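4-hydroxy-tetrahydrodipicolinate synthase (Methylacidiphilum fumariolicum SolV, PDB 6T3T) probably catalyses the condensation of pyruvate with aspartate beta-semialdehyde to 4-hydroxy-tetrahydrodipicolinate, an early step of the diaminopimelate route to lysine. Local coordinates at residues Ile32-Asp37 / Leu210-Val215; Leu128-Tyr133 / Asn155-Gly160; Thr147-Val152 / Val175-Gly180; Gln235-Leu240 / Glu291-Val296. One frame throughout, in Å; residues are numbered along the deposited sequence.

Contact 1: residues Ile32-Asp37 / Leu210-Val215; sequences IENRID and LFPRPV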
# COMPACT_ATOMS: atom_id res chain seq x y z
N ILE A 32 -27.13 -20.22 -20.33
CA ILE A 32 -28.43 -20.75 -19.91
C ILE A 32 -28.40 -22.27 -19.82
O ILE A 32 -29.10 -22.87 -18.99
CB ILE A 32 -29.52 -20.29 -20.90
CG1 ILE A 32 -29.71 -18.78 -20.82
CG2 ILE A 32 -30.84 -21.06 -20.66
CD1 ILE A 32 -30.45 -18.21 -22.02
N GLU A 33 -27.65 -22.92 -20.70
CA GLU A 33 -27.58 -24.38 -20.75
C GLU A 33 -26.72 -24.97 -19.66
O GLU A 33 -26.64 -26.19 -19.54
CB GLU A 33 -27.00 -24.85 -22.10
CG GLU A 33 -27.92 -24.73 -23.32
CD GLU A 33 -27.10 -24.77 -24.62
OE1 GLU A 33 -25.85 -24.92 -24.52
OE2 GLU A 33 -27.68 -24.59 -25.73
N ASN A 34 -26.05 -24.13 -18.87
CA ASN A 34 -25.05 -24.63 -17.95
C ASN A 34 -25.25 -24.07 -16.56
O ASN A 34 -24.28 -23.78 -15.85
CB ASN A 34 -23.67 -24.35 -18.51
CG ASN A 34 -23.28 -25.36 -19.56
OD1 ASN A 34 -23.13 -26.54 -19.25
ND2 ASN A 34 -23.19 -24.94 -20.80
N ARG A 35 -26.50 -23.95 -16.14
CA ARG A 35 -26.88 -23.75 -14.74
C ARG A 35 -26.41 -22.41 -14.19
O ARG A 35 -26.06 -22.29 -13.01
CB ARG A 35 -26.38 -24.93 -13.89
CG ARG A 35 -26.84 -26.28 -14.49
CD ARG A 35 -26.84 -27.41 -13.48
NE ARG A 35 -27.63 -27.08 -12.29
CZ ARG A 35 -27.70 -27.85 -11.21
NH1 ARG A 35 -27.04 -29.01 -11.16
NH2 ARG A 35 -28.43 -27.46 -10.17
N ILE A 36 -26.40 -21.38 -15.03
CA ILE A 36 -26.07 -20.04 -14.61
C ILE A 36 -27.35 -19.34 -14.15
O ILE A 36 -28.40 -19.43 -14.80
CB ILE A 36 -25.36 -19.30 -15.75
CG1 ILE A 36 -24.09 -20.10 -16.07
CG2 ILE A 36 -25.09 -17.85 -15.41
CD1 ILE A 36 -22.97 -19.87 -15.05
N ASP A 37 -27.27 -18.65 -13.01
CA ASP A 37 -28.47 -18.05 -12.45
C ASP A 37 -28.82 -16.73 -13.10
O ASP A 37 -30.00 -16.34 -13.06
CB ASP A 37 -28.32 -17.88 -10.95
CG ASP A 37 -28.18 -19.21 -10.25
OD1 ASP A 37 -29.17 -19.96 -10.25
OD2 ASP A 37 -27.06 -19.55 -9.81
N LEU A 210 -16.18 -18.88 -19.62
CA LEU A 210 -15.50 -20.00 -20.23
C LEU A 210 -16.01 -21.33 -19.72
O LEU A 210 -16.27 -22.23 -20.53
CB LEU A 210 -14.00 -19.90 -19.96
CG LEU A 210 -13.20 -18.79 -20.65
CD1 LEU A 210 -11.85 -18.65 -19.95
CD2 LEU A 210 -13.00 -19.08 -22.18
N PHE A 211 -16.20 -21.43 -18.41
CA PHE A 211 -16.56 -22.69 -17.74
C PHE A 211 -17.76 -22.44 -16.85
O PHE A 211 -17.66 -22.48 -15.61
CB PHE A 211 -15.37 -23.25 -16.96
CG PHE A 211 -14.17 -23.54 -17.82
CD1 PHE A 211 -14.15 -24.66 -18.64
CD2 PHE A 211 -13.08 -22.68 -17.82
CE1 PHE A 211 -13.05 -24.94 -19.45
CE2 PHE A 211 -11.97 -22.93 -18.65
CZ PHE A 211 -11.95 -24.08 -19.47
N PRO A 212 -18.94 -22.19 -17.44
CA PRO A 212 -20.14 -21.90 -16.63
C PRO A 212 -20.54 -23.03 -15.69
O PRO A 212 -20.81 -22.79 -14.52
CB PRO A 212 -21.22 -21.62 -17.70
CG PRO A 212 -20.74 -22.31 -18.92
CD PRO A 212 -19.23 -22.15 -18.89
N ARG A 213 -20.59 -24.27 -16.17
CA ARG A 213 -21.01 -25.35 -15.27
C ARG A 213 -20.05 -25.58 -14.11
O ARG A 213 -20.53 -25.71 -12.97
CB ARG A 213 -21.20 -26.66 -16.03
CG ARG A 213 -22.61 -27.07 -16.29
CD ARG A 213 -22.68 -28.52 -16.75
NE ARG A 213 -23.85 -29.18 -16.23
CZ ARG A 213 -24.95 -29.37 -16.95
NH1 ARG A 213 -25.99 -29.96 -16.41
NH2 ARG A 213 -25.00 -28.96 -18.20
N PRO A 214 -18.73 -25.69 -14.31
CA PRO A 214 -17.84 -25.87 -13.15
C PRO A 214 -17.85 -24.72 -12.15
O PRO A 214 -17.80 -24.95 -10.94
CB PRO A 214 -16.47 -26.06 -13.82
CG PRO A 214 -16.78 -26.62 -15.16
CD PRO A 214 -17.97 -25.80 -15.58
N VAL A 215 -17.87 -23.47 -12.63
CA VAL A 215 -17.87 -22.33 -11.71
C VAL A 215 -19.15 -22.30 -10.89
O VAL A 215 -19.13 -22.06 -9.68
CB VAL A 215 -17.68 -21.01 -12.48
CG1 VAL A 215 -18.01 -19.82 -11.61
CG2 VAL A 215 -16.25 -20.90 -12.99

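Contact 2: residues Leu128-Tyr133 / Asn155-Gly160; sequences LPILLY and NKNIVG. With SO4 (sulfate ion), chain E.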
# COMPACT_ATOMS: atom_id res chain seq x y z
N LEU A 128 -36.32 -0.92 -9.36
CA LEU A 128 -35.51 -2.11 -9.57
C LEU A 128 -34.69 -2.46 -8.32
O LEU A 128 -34.24 -1.57 -7.59
CB LEU A 128 -34.56 -1.89 -10.75
CG LEU A 128 -35.21 -1.88 -12.14
CD1 LEU A 128 -34.15 -1.61 -13.19
CD2 LEU A 128 -35.92 -3.20 -12.41
N PRO A 129 -34.49 -3.75 -8.04
CA PRO A 129 -33.47 -4.13 -7.06
C PRO A 129 -32.10 -3.69 -7.54
O PRO A 129 -31.82 -3.67 -8.75
CB PRO A 129 -33.57 -5.67 -7.01
CG PRO A 129 -34.95 -5.97 -7.56
CD PRO A 129 -35.18 -4.93 -8.61
N ILE A 130 -31.22 -3.38 -6.59
CA ILE A 130 -29.89 -2.83 -6.87
C ILE A 130 -28.82 -3.68 -6.19
O ILE A 130 -28.96 -4.05 -5.02
CB ILE A 130 -29.79 -1.37 -6.40
CG1 ILE A 130 -30.43 -0.46 -7.45
CG2 ILE A 130 -28.34 -0.99 -6.14
CD1 ILE A 130 -30.95 0.81 -6.90
N LEU A 131 -27.77 -4.01 -6.93
CA LEU A 131 -26.54 -4.56 -6.36
C LEU A 131 -25.48 -3.46 -6.39
O LEU A 131 -25.22 -2.88 -7.45
CB LEU A 131 -26.06 -5.79 -7.13
CG LEU A 131 -26.89 -7.09 -7.13
CD1 LEU A 131 -26.38 -8.02 -8.22
CD2 LEU A 131 -26.82 -7.81 -5.77
N LEU A 132 -24.92 -3.14 -5.23
CA LEU A 132 -23.76 -2.27 -5.16
C LEU A 132 -22.55 -3.02 -5.69
O LEU A 132 -22.54 -4.25 -5.77
CB LEU A 132 -23.49 -1.82 -3.71
CG LEU A 132 -24.59 -1.07 -2.95
CD1 LEU A 132 -24.14 -0.71 -1.54
CD2 LEU A 132 -25.07 0.18 -3.74
N TYR A 133 -21.50 -2.27 -6.04
CA TYR A 133 -20.31 -2.92 -6.57
C TYR A 133 -19.09 -2.18 -6.05
O TYR A 133 -18.80 -1.06 -6.48
CB TYR A 133 -20.38 -2.98 -8.09
CG TYR A 133 -19.20 -3.55 -8.84
CD1 TYR A 133 -18.22 -4.31 -8.22
CD2 TYR A 133 -19.09 -3.33 -10.20
CE1 TYR A 133 -17.15 -4.81 -8.93
CE2 TYR A 133 -18.04 -3.84 -10.93
CZ TYR A 133 -17.07 -4.57 -10.30
OH TYR A 133 -16.04 -5.04 -11.06
N ASN A 155 -32.74 2.43 1.93
CA ASN A 155 -33.12 2.13 0.56
C ASN A 155 -33.41 0.64 0.51
O ASN A 155 -32.48 -0.17 0.39
CB ASN A 155 -32.03 2.51 -0.43
CG ASN A 155 -31.61 3.96 -0.34
OD1 ASN A 155 -32.29 4.86 -0.86
ND2 ASN A 155 -30.48 4.21 0.31
N LYS A 156 -34.68 0.27 0.62
CA LYS A 156 -35.08 -1.12 0.67
C LYS A 156 -34.81 -1.87 -0.63
O LYS A 156 -34.83 -3.11 -0.62
CB LYS A 156 -36.55 -1.16 1.11
CG LYS A 156 -37.35 -2.33 0.68
CD LYS A 156 -38.79 -1.88 0.49
CE LYS A 156 -39.07 -1.60 -0.96
NZ LYS A 156 -40.47 -1.16 -1.11
N ASN A 157 -34.62 -1.19 -1.76
CA ASN A 157 -34.29 -1.87 -3.01
C ASN A 157 -32.77 -2.10 -3.21
O ASN A 157 -32.37 -2.65 -4.25
CB ASN A 157 -34.85 -1.13 -4.22
CG ASN A 157 -34.43 0.33 -4.27
OD1 ASN A 157 -34.24 0.97 -3.24
ND2 ASN A 157 -34.27 0.84 -5.47
N ILE A 158 -31.93 -1.76 -2.25
CA ILE A 158 -30.52 -2.15 -2.30
C ILE A 158 -30.39 -3.51 -1.59
O ILE A 158 -30.39 -3.57 -0.36
CB ILE A 158 -29.62 -1.09 -1.66
CG1 ILE A 158 -29.79 0.25 -2.41
CG2 ILE A 158 -28.15 -1.58 -1.61
CD1 ILE A 158 -28.98 1.39 -1.85
N VAL A 159 -30.21 -4.58 -2.36
CA VAL A 159 -30.42 -5.94 -1.91
C VAL A 159 -29.13 -6.74 -1.79
O VAL A 159 -29.17 -7.90 -1.38
CB VAL A 159 -31.41 -6.70 -2.83
CG1 VAL A 159 -32.82 -6.12 -2.70
CG2 VAL A 159 -30.95 -6.64 -4.28
N GLY A 160 -27.99 -6.18 -2.18
CA GLY A 160 -26.75 -6.92 -2.08
C GLY A 160 -25.60 -6.11 -2.61
O GLY A 160 -25.75 -4.95 -2.99
S SO4 E . -17.89 -6.52 -14.07
O1 SO4 E . -17.81 -6.94 -15.48
O2 SO4 E . -19.22 -6.69 -13.51
O3 SO4 E . -17.63 -5.09 -13.97
O4 SO4 E . -16.94 -7.33 -13.32

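Contact 3: residues Thr147-Val152 / Val175-Gly180; sequences TVKRLV and VEALPG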
# COMPACT_ATOMS: atom_id res chain seq x y z
N THR A 147 -21.23 2.64 5.43
CA THR A 147 -21.96 3.24 4.31
C THR A 147 -22.92 2.24 3.69
O THR A 147 -24.07 2.59 3.39
CB THR A 147 -20.99 3.76 3.24
OG1 THR A 147 -20.17 4.78 3.81
CG2 THR A 147 -21.74 4.33 2.01
N VAL A 148 -22.47 1.00 3.46
CA VAL A 148 -23.38 -0.05 3.01
C VAL A 148 -24.54 -0.22 3.99
O VAL A 148 -25.71 -0.36 3.58
CB VAL A 148 -22.62 -1.38 2.82
CG1 VAL A 148 -23.56 -2.46 2.41
CG2 VAL A 148 -21.51 -1.25 1.78
N LYS A 149 -24.26 -0.21 5.30
CA LYS A 149 -25.32 -0.42 6.28
C LYS A 149 -26.36 0.69 6.22
O LYS A 149 -27.56 0.42 6.16
CB LYS A 149 -24.73 -0.53 7.69
CG LYS A 149 -25.77 -0.92 8.75
CD LYS A 149 -25.13 -1.12 10.13
CE LYS A 149 -25.28 0.11 11.01
NZ LYS A 149 -25.08 -0.22 12.45
N ARG A 150 -25.90 1.95 6.18
CA ARG A 150 -26.82 3.09 6.10
C ARG A 150 -27.64 3.04 4.81
O ARG A 150 -28.84 3.34 4.81
CB ARG A 150 -26.06 4.42 6.15
CG ARG A 150 -25.43 4.78 7.50
CD ARG A 150 -24.42 5.97 7.38
NE ARG A 150 -25.09 7.18 6.87
CZ ARG A 150 -24.48 8.20 6.26
NH1 ARG A 150 -23.16 8.18 6.05
NH2 ARG A 150 -25.20 9.24 5.85
N LEU A 151 -26.99 2.70 3.70
CA LEU A 151 -27.68 2.63 2.42
C LEU A 151 -28.83 1.61 2.48
O LEU A 151 -29.89 1.83 1.89
CB LEU A 151 -26.69 2.29 1.30
CG LEU A 151 -25.80 3.44 0.76
CD1 LEU A 151 -24.75 2.96 -0.26
CD2 LEU A 151 -26.63 4.62 0.16
N VAL A 152 -28.62 0.49 3.17
CA VAL A 152 -29.65 -0.54 3.23
C VAL A 152 -30.75 -0.14 4.21
O VAL A 152 -31.93 -0.42 3.96
CB VAL A 152 -29.00 -1.88 3.58
CG1 VAL A 152 -30.07 -2.97 3.85
CG2 VAL A 152 -28.08 -2.28 2.45
N VAL A 175 -21.29 -9.15 6.93
CA VAL A 175 -22.27 -10.04 7.57
C VAL A 175 -22.54 -9.59 9.01
O VAL A 175 -23.70 -9.59 9.45
CB VAL A 175 -21.83 -11.52 7.46
CG1 VAL A 175 -21.77 -11.94 6.01
CG2 VAL A 175 -20.50 -11.73 8.05
N GLU A 176 -21.52 -9.12 9.74
CA GLU A 176 -21.79 -8.53 11.06
C GLU A 176 -22.81 -7.40 10.96
O GLU A 176 -23.71 -7.30 11.80
CB GLU A 176 -20.54 -7.91 11.67
CG GLU A 176 -19.85 -8.62 12.81
CD GLU A 176 -20.77 -9.03 13.95
OE1 GLU A 176 -21.28 -8.18 14.72
OE2 GLU A 176 -20.93 -10.25 14.10
N ALA A 177 -22.68 -6.54 9.95
CA ALA A 177 -23.42 -5.29 9.96
C ALA A 177 -24.77 -5.35 9.27
O ALA A 177 -25.62 -4.51 9.55
CB ALA A 177 -22.58 -4.17 9.33
N LEU A 178 -25.00 -6.32 8.39
CA LEU A 178 -26.18 -6.27 7.54
C LEU A 178 -27.10 -7.44 7.81
O LEU A 178 -26.70 -8.44 8.42
CB LEU A 178 -25.75 -6.23 6.07
CG LEU A 178 -25.51 -4.74 5.75
CD1 LEU A 178 -24.08 -4.27 6.01
CD2 LEU A 178 -25.94 -4.38 4.36
N PRO A 179 -28.39 -7.32 7.46
CA PRO A 179 -29.33 -8.43 7.70
C PRO A 179 -28.99 -9.63 6.83
O PRO A 179 -28.25 -9.54 5.85
CB PRO A 179 -30.70 -7.85 7.32
CG PRO A 179 -30.48 -6.35 7.20
CD PRO A 179 -29.05 -6.19 6.79
N GLY A 180 -29.61 -10.76 7.17
CA GLY A 180 -29.36 -11.96 6.41
C GLY A 180 -29.90 -11.91 4.99
O GLY A 180 -29.37 -12.59 4.10

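Contact 4: residues Gln235-Leu240 / Glu291-Val296; sequences QTLYPL and EKLAKV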
# COMPACT_ATOMS: atom_id res chain seq x y z
N GLN A 235 -9.43 -25.73 -6.38
CA GLN A 235 -8.01 -25.92 -6.67
C GLN A 235 -7.80 -26.31 -8.13
O GLN A 235 -6.81 -25.90 -8.76
CB GLN A 235 -7.39 -27.00 -5.74
CG GLN A 235 -7.36 -26.65 -4.23
CD GLN A 235 -7.11 -27.86 -3.27
OE1 GLN A 235 -7.01 -29.01 -3.70
NE2 GLN A 235 -7.02 -27.57 -1.98
N THR A 236 -8.76 -27.05 -8.70
CA THR A 236 -8.72 -27.37 -10.12
C THR A 236 -8.77 -26.11 -10.96
O THR A 236 -8.06 -26.00 -11.97
CB THR A 236 -9.89 -28.28 -10.50
OG1 THR A 236 -9.82 -29.51 -9.76
CG2 THR A 236 -9.86 -28.59 -11.99
N LEU A 237 -9.63 -25.15 -10.58
CA LEU A 237 -9.79 -23.95 -11.38
C LEU A 237 -8.82 -22.84 -11.01
O LEU A 237 -8.66 -21.90 -11.80
CB LEU A 237 -11.21 -23.41 -11.23
CG LEU A 237 -12.28 -24.21 -11.97
CD1 LEU A 237 -13.62 -23.82 -11.40
CD2 LEU A 237 -12.23 -23.94 -13.46
N TYR A 238 -8.16 -22.91 -9.84
CA TYR A 238 -7.41 -21.76 -9.32
C TYR A 238 -6.38 -21.18 -10.29
O TYR A 238 -6.32 -19.94 -10.40
CB TYR A 238 -6.74 -22.11 -7.98
CG TYR A 238 -6.01 -20.89 -7.48
CD1 TYR A 238 -6.73 -19.80 -7.01
CD2 TYR A 238 -4.64 -20.78 -7.60
CE1 TYR A 238 -6.08 -18.65 -6.61
CE2 TYR A 238 -3.98 -19.63 -7.19
CZ TYR A 238 -4.71 -18.58 -6.70
OH TYR A 238 -4.05 -17.43 -6.32
N PRO A 239 -5.54 -21.96 -10.97
CA PRO A 239 -4.60 -21.34 -11.92
C PRO A 239 -5.29 -20.60 -13.05
O PRO A 239 -4.79 -19.54 -13.49
CB PRO A 239 -3.78 -22.52 -12.42
CG PRO A 239 -3.79 -23.48 -11.22
CD PRO A 239 -5.22 -23.39 -10.76
N LEU A 240 -6.44 -21.08 -13.51
CA LEU A 240 -7.22 -20.30 -14.47
C LEU A 240 -7.71 -18.99 -13.83
O LEU A 240 -7.58 -17.92 -14.44
CB LEU A 240 -8.40 -21.11 -15.02
CG LEU A 240 -9.22 -20.28 -16.04
CD1 LEU A 240 -8.50 -20.12 -17.36
CD2 LEU A 240 -10.60 -20.87 -16.25
N GLU A 291 -8.34 -30.37 -19.24
CA GLU A 291 -8.07 -31.76 -18.89
C GLU A 291 -8.29 -32.00 -17.40
O GLU A 291 -8.87 -33.03 -17.02
CB GLU A 291 -6.67 -32.18 -19.34
CG GLU A 291 -6.28 -33.49 -18.71
CD GLU A 291 -7.22 -34.66 -19.12
OE1 GLU A 291 -6.88 -35.82 -18.78
OE2 GLU A 291 -8.26 -34.43 -19.80
N LYS A 292 -7.87 -31.08 -16.53
CA LYS A 292 -8.08 -31.30 -15.10
C LYS A 292 -9.57 -31.32 -14.74
O LYS A 292 -10.00 -32.14 -13.93
CB LYS A 292 -7.37 -30.22 -14.29
CG LYS A 292 -5.82 -30.21 -14.36
CD LYS A 292 -5.32 -28.94 -13.67
CE LYS A 292 -3.81 -28.96 -13.39
NZ LYS A 292 -3.37 -27.76 -12.58
N LEU A 293 -10.36 -30.43 -15.35
CA LEU A 293 -11.81 -30.44 -15.14
C LEU A 293 -12.43 -31.76 -15.58
O LEU A 293 -13.38 -32.26 -14.94
CB LEU A 293 -12.45 -29.27 -15.89
CG LEU A 293 -12.33 -27.93 -15.19
CD1 LEU A 293 -12.79 -26.81 -16.09
CD2 LEU A 293 -13.16 -27.96 -13.91
N ALA A 294 -11.93 -32.34 -16.68
CA ALA A 294 -12.46 -33.62 -17.15
C ALA A 294 -12.22 -34.72 -16.12
O ALA A 294 -13.07 -35.59 -15.93
CB ALA A 294 -11.86 -33.98 -18.50
N LYS A 295 -11.11 -34.63 -15.38
CA LYS A 295 -10.79 -35.65 -14.39
C LYS A 295 -11.61 -35.52 -13.12
O LYS A 295 -11.66 -36.47 -12.33
CB LYS A 295 -9.30 -35.60 -14.04
CG LYS A 295 -8.40 -35.98 -15.21
CD LYS A 295 -6.94 -35.56 -14.99
CE LYS A 295 -6.28 -36.29 -13.84
NZ LYS A 295 -4.79 -36.23 -13.97
N VAL A 296 -12.25 -34.36 -12.89
CA VAL A 296 -13.12 -34.22 -11.73
C VAL A 296 -14.54 -33.94 -12.22
O VAL A 296 -15.30 -33.23 -11.56
CB VAL A 296 -12.65 -33.13 -10.74
CG1 VAL A 296 -11.33 -33.56 -10.07
CG2 VAL A 296 -12.52 -31.77 -11.40
O HOH W 1 -4.69 -27.09 -9.92

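Contact 1: residues Ile32-Asp37 / Leu210-Val215
Asn34 lies against both residues that open helix 212-223, Pro212 and Arg213, and these three bury most of the surface where the loop after helix 21-32 meets that helix. Its CB rests on the proline ring, 3.6 Å from Pro212 CG. Farther out, the amide stands across the arginine chain at about a right angle, with Asn34 OD1 only 3.1 Å from Arg213 CG. The guanidinium then turns back to the same oxygen: Arg213 NH2 donates to Asn34 OD1 over 3.2 Å. This bond is moderately bent, 149° at the hydrogen, and the donor stands above the carbonyl plane. A bend at chi3 (144°) brings the arginine head round to the amide. The amide nitrogen is held on the near side of the contact: Asn34 ND2 bonds His30 O of helix 21-32; asparagine suits a place that needs both a donor and an acceptor. Arg35 CG lies over one face of the Arg213 guanidinium, toward its rim. On the buried side, Ile36 CD1 packs on Pro212 CB at 3.6 Å, while Ile36 also touches Thr6 and Thr8 of strand 5-9. Proline fits the first turn of a helix, where no earlier turn claims a backbone N-H, and its ring serves as a rigid apolar plate. The chemistry is thus graded from an apolar inner side to a polar outer one: a single neutral amide links the arginine to helix 21-32, whereas Arg213 NE is buried without a hydrogen-bond partner in the model.

Contact 2: residues Leu128-Tyr133 / Asn155-Gly160
Ile130 pairs with Ile158 in parallel register, its backbone bonded to the residues on both sides of Ile158. Ile130 N donates to Asn157 O at 2.7 Å, and Val159 N gives Ile130 O a nearly straight bond of 3.0 Å (168°). One step on, Leu132 N reaches Gly160 O at 3.0 Å. With no side chain on Gly160, Leu131 CD2 can lie 3.8 Å from its CA. On the other face, branched aliphatic residues suit a strand packed against helices: Leu132 CG meets Ile158 CG2 at 3.8 Å. A chi1 of 54° sets CG of Asn157 between backbone N and carbonyl carbon, and Asn157 ND2 then bonds Leu128 O, 3.2 Å away and near the amide plane. The same nitrogen also bonds Ala123 O, so helix 112-125 and the loop leading into strand 130-134 together fix the amide. At that strand's far end, Tyr133, the predicted proton donor/acceptor, packs on Tyr107 of a second subunit; its OH has at most a weak contact with a sulfate, probably from the crystallisation liquor, hydrogen-bonded to Thr44 and Thr45. These are neighbouring staves of the TIM barrel: strand 99-103 flanks the first, while helices 112-125 and 145-154 cover Leu132 and Ile158.

Contact 3: residues Thr147-Val152 / Val175-Gly180
Val148 and Val152, one turn apart on helix 145-154 in the outer layer of the TIM barrel, receive Leu178, the residue at which the chain leaves helix 168-177. The two methyls of the leucine divide the work. Leu178 CD2 sits between the valines, 3.6 Å from Val148 CG1 and equally 3.6 Å from Val152 CG2. Leu178 CD1 lies nearer the N-terminal end of the segment, 4.1 Å from the backbone carbon CA of Lys149. The leucine crosses Val148 at about a right angle and Val152 more obliquely, so its forked end straddles one turn of the helix. The leucine does not leave the backbone aimed at that helix; the torsions, with chi1 at -86° and chi2 at 90°, swing the methyls over. Leucine is apt here for its reach and fork, and valine for a short, branched flank that shapes the receiving surface. Lys149 contributes its aliphatic part: Lys149 CD approaches Ala177 O to 3.5 Å and Ala177 CB to 4.1 Å, a van der Waals contact rather than a hydrogen bond. Alanine, being small, allows the lysine chain to pass close to the end of helix 168-177. Toward the solvent side, Pro179 makes a marginal approach to Val152. Beneath, Phe182 touches both valines, and Ile158 and Ile161 of strand 158-163 meet the same helix from the barrel wall. No hydrogen bond joins the two segments. Such apolar packing between successive outer helices, with the intervening strand below them, is what the ring of helices around an (alpha/beta)8 barrel is built from.

Contact 4: residues Gln235-Leu240 / Glu291-Val296
Thr236 and Leu237 of helix 227-243 face Lys292 and Leu293 of the last turn of helix 276-295 and Val296 just beyond it, the helix segments running nearly antiparallel (166°) with axes 9.7 Å apart. Gln235 comes first and joins through its backbone: a water donates to Gln235 O at 2.7 Å and accepts from Lys292 NZ at 3.0 Å. The lysine, extended beyond CG, spans the groove to reach it, and its chain also packs on Glu176 of the third subunit. Next is Thr236, the residue covered most. With chi1 at -61° the hydroxyl sits beside the backbone N and the methyl is anti to that N, which brings Thr236 CG2 to 3.8 Å from Lys292 CB and 3.9 Å from Leu293 CD2. The hydroxyl meanwhile meets Val296 tip to tip, but its hydrogen bond is to Gln232 O, one turn back in its own helix. Threonine therefore suits the spot: its polar branch is satisfied locally and its methyl serves the interface. Leu237 turns inward, Leu237 CD2 touching Leu293 CD1 at 3.9 Å, the two leucines crossing at about a right angle. Tyr238 leaves this pair of helices: its OH is hydrogen-bonded to Asp169 of the third subunit. Across the contact, then, aliphatic packing and one water bridge hold the helices, with no direct hydrogen bond; the lysine end is polar and the leucine side is buried.

Overall arrangement
All four contacts belong to one TIM barrel and its C-terminal helices, in two clusters. Contacts 2 and 3 have centres 11 Å apart and alternate along the chain, sharing strand 158-163 with the helices before and after it; Leu132 of the first packs on Leu151 of the second. Contacts 1 and 4, centres 15 Å apart, follow in series and touch where Phe211 and Pro214 meet Leu293. Contact 1 closes a loop enclosing contacts 2 and 3, and joins early and late parts of the barrel. Contacts 2 and 4 lie on opposite sides of the chain's centre, their centres about 34 Å apart; contact 2 bears the predicted catalytic tyrosine beside the second subunit, while contacts 3 and 4 border the third.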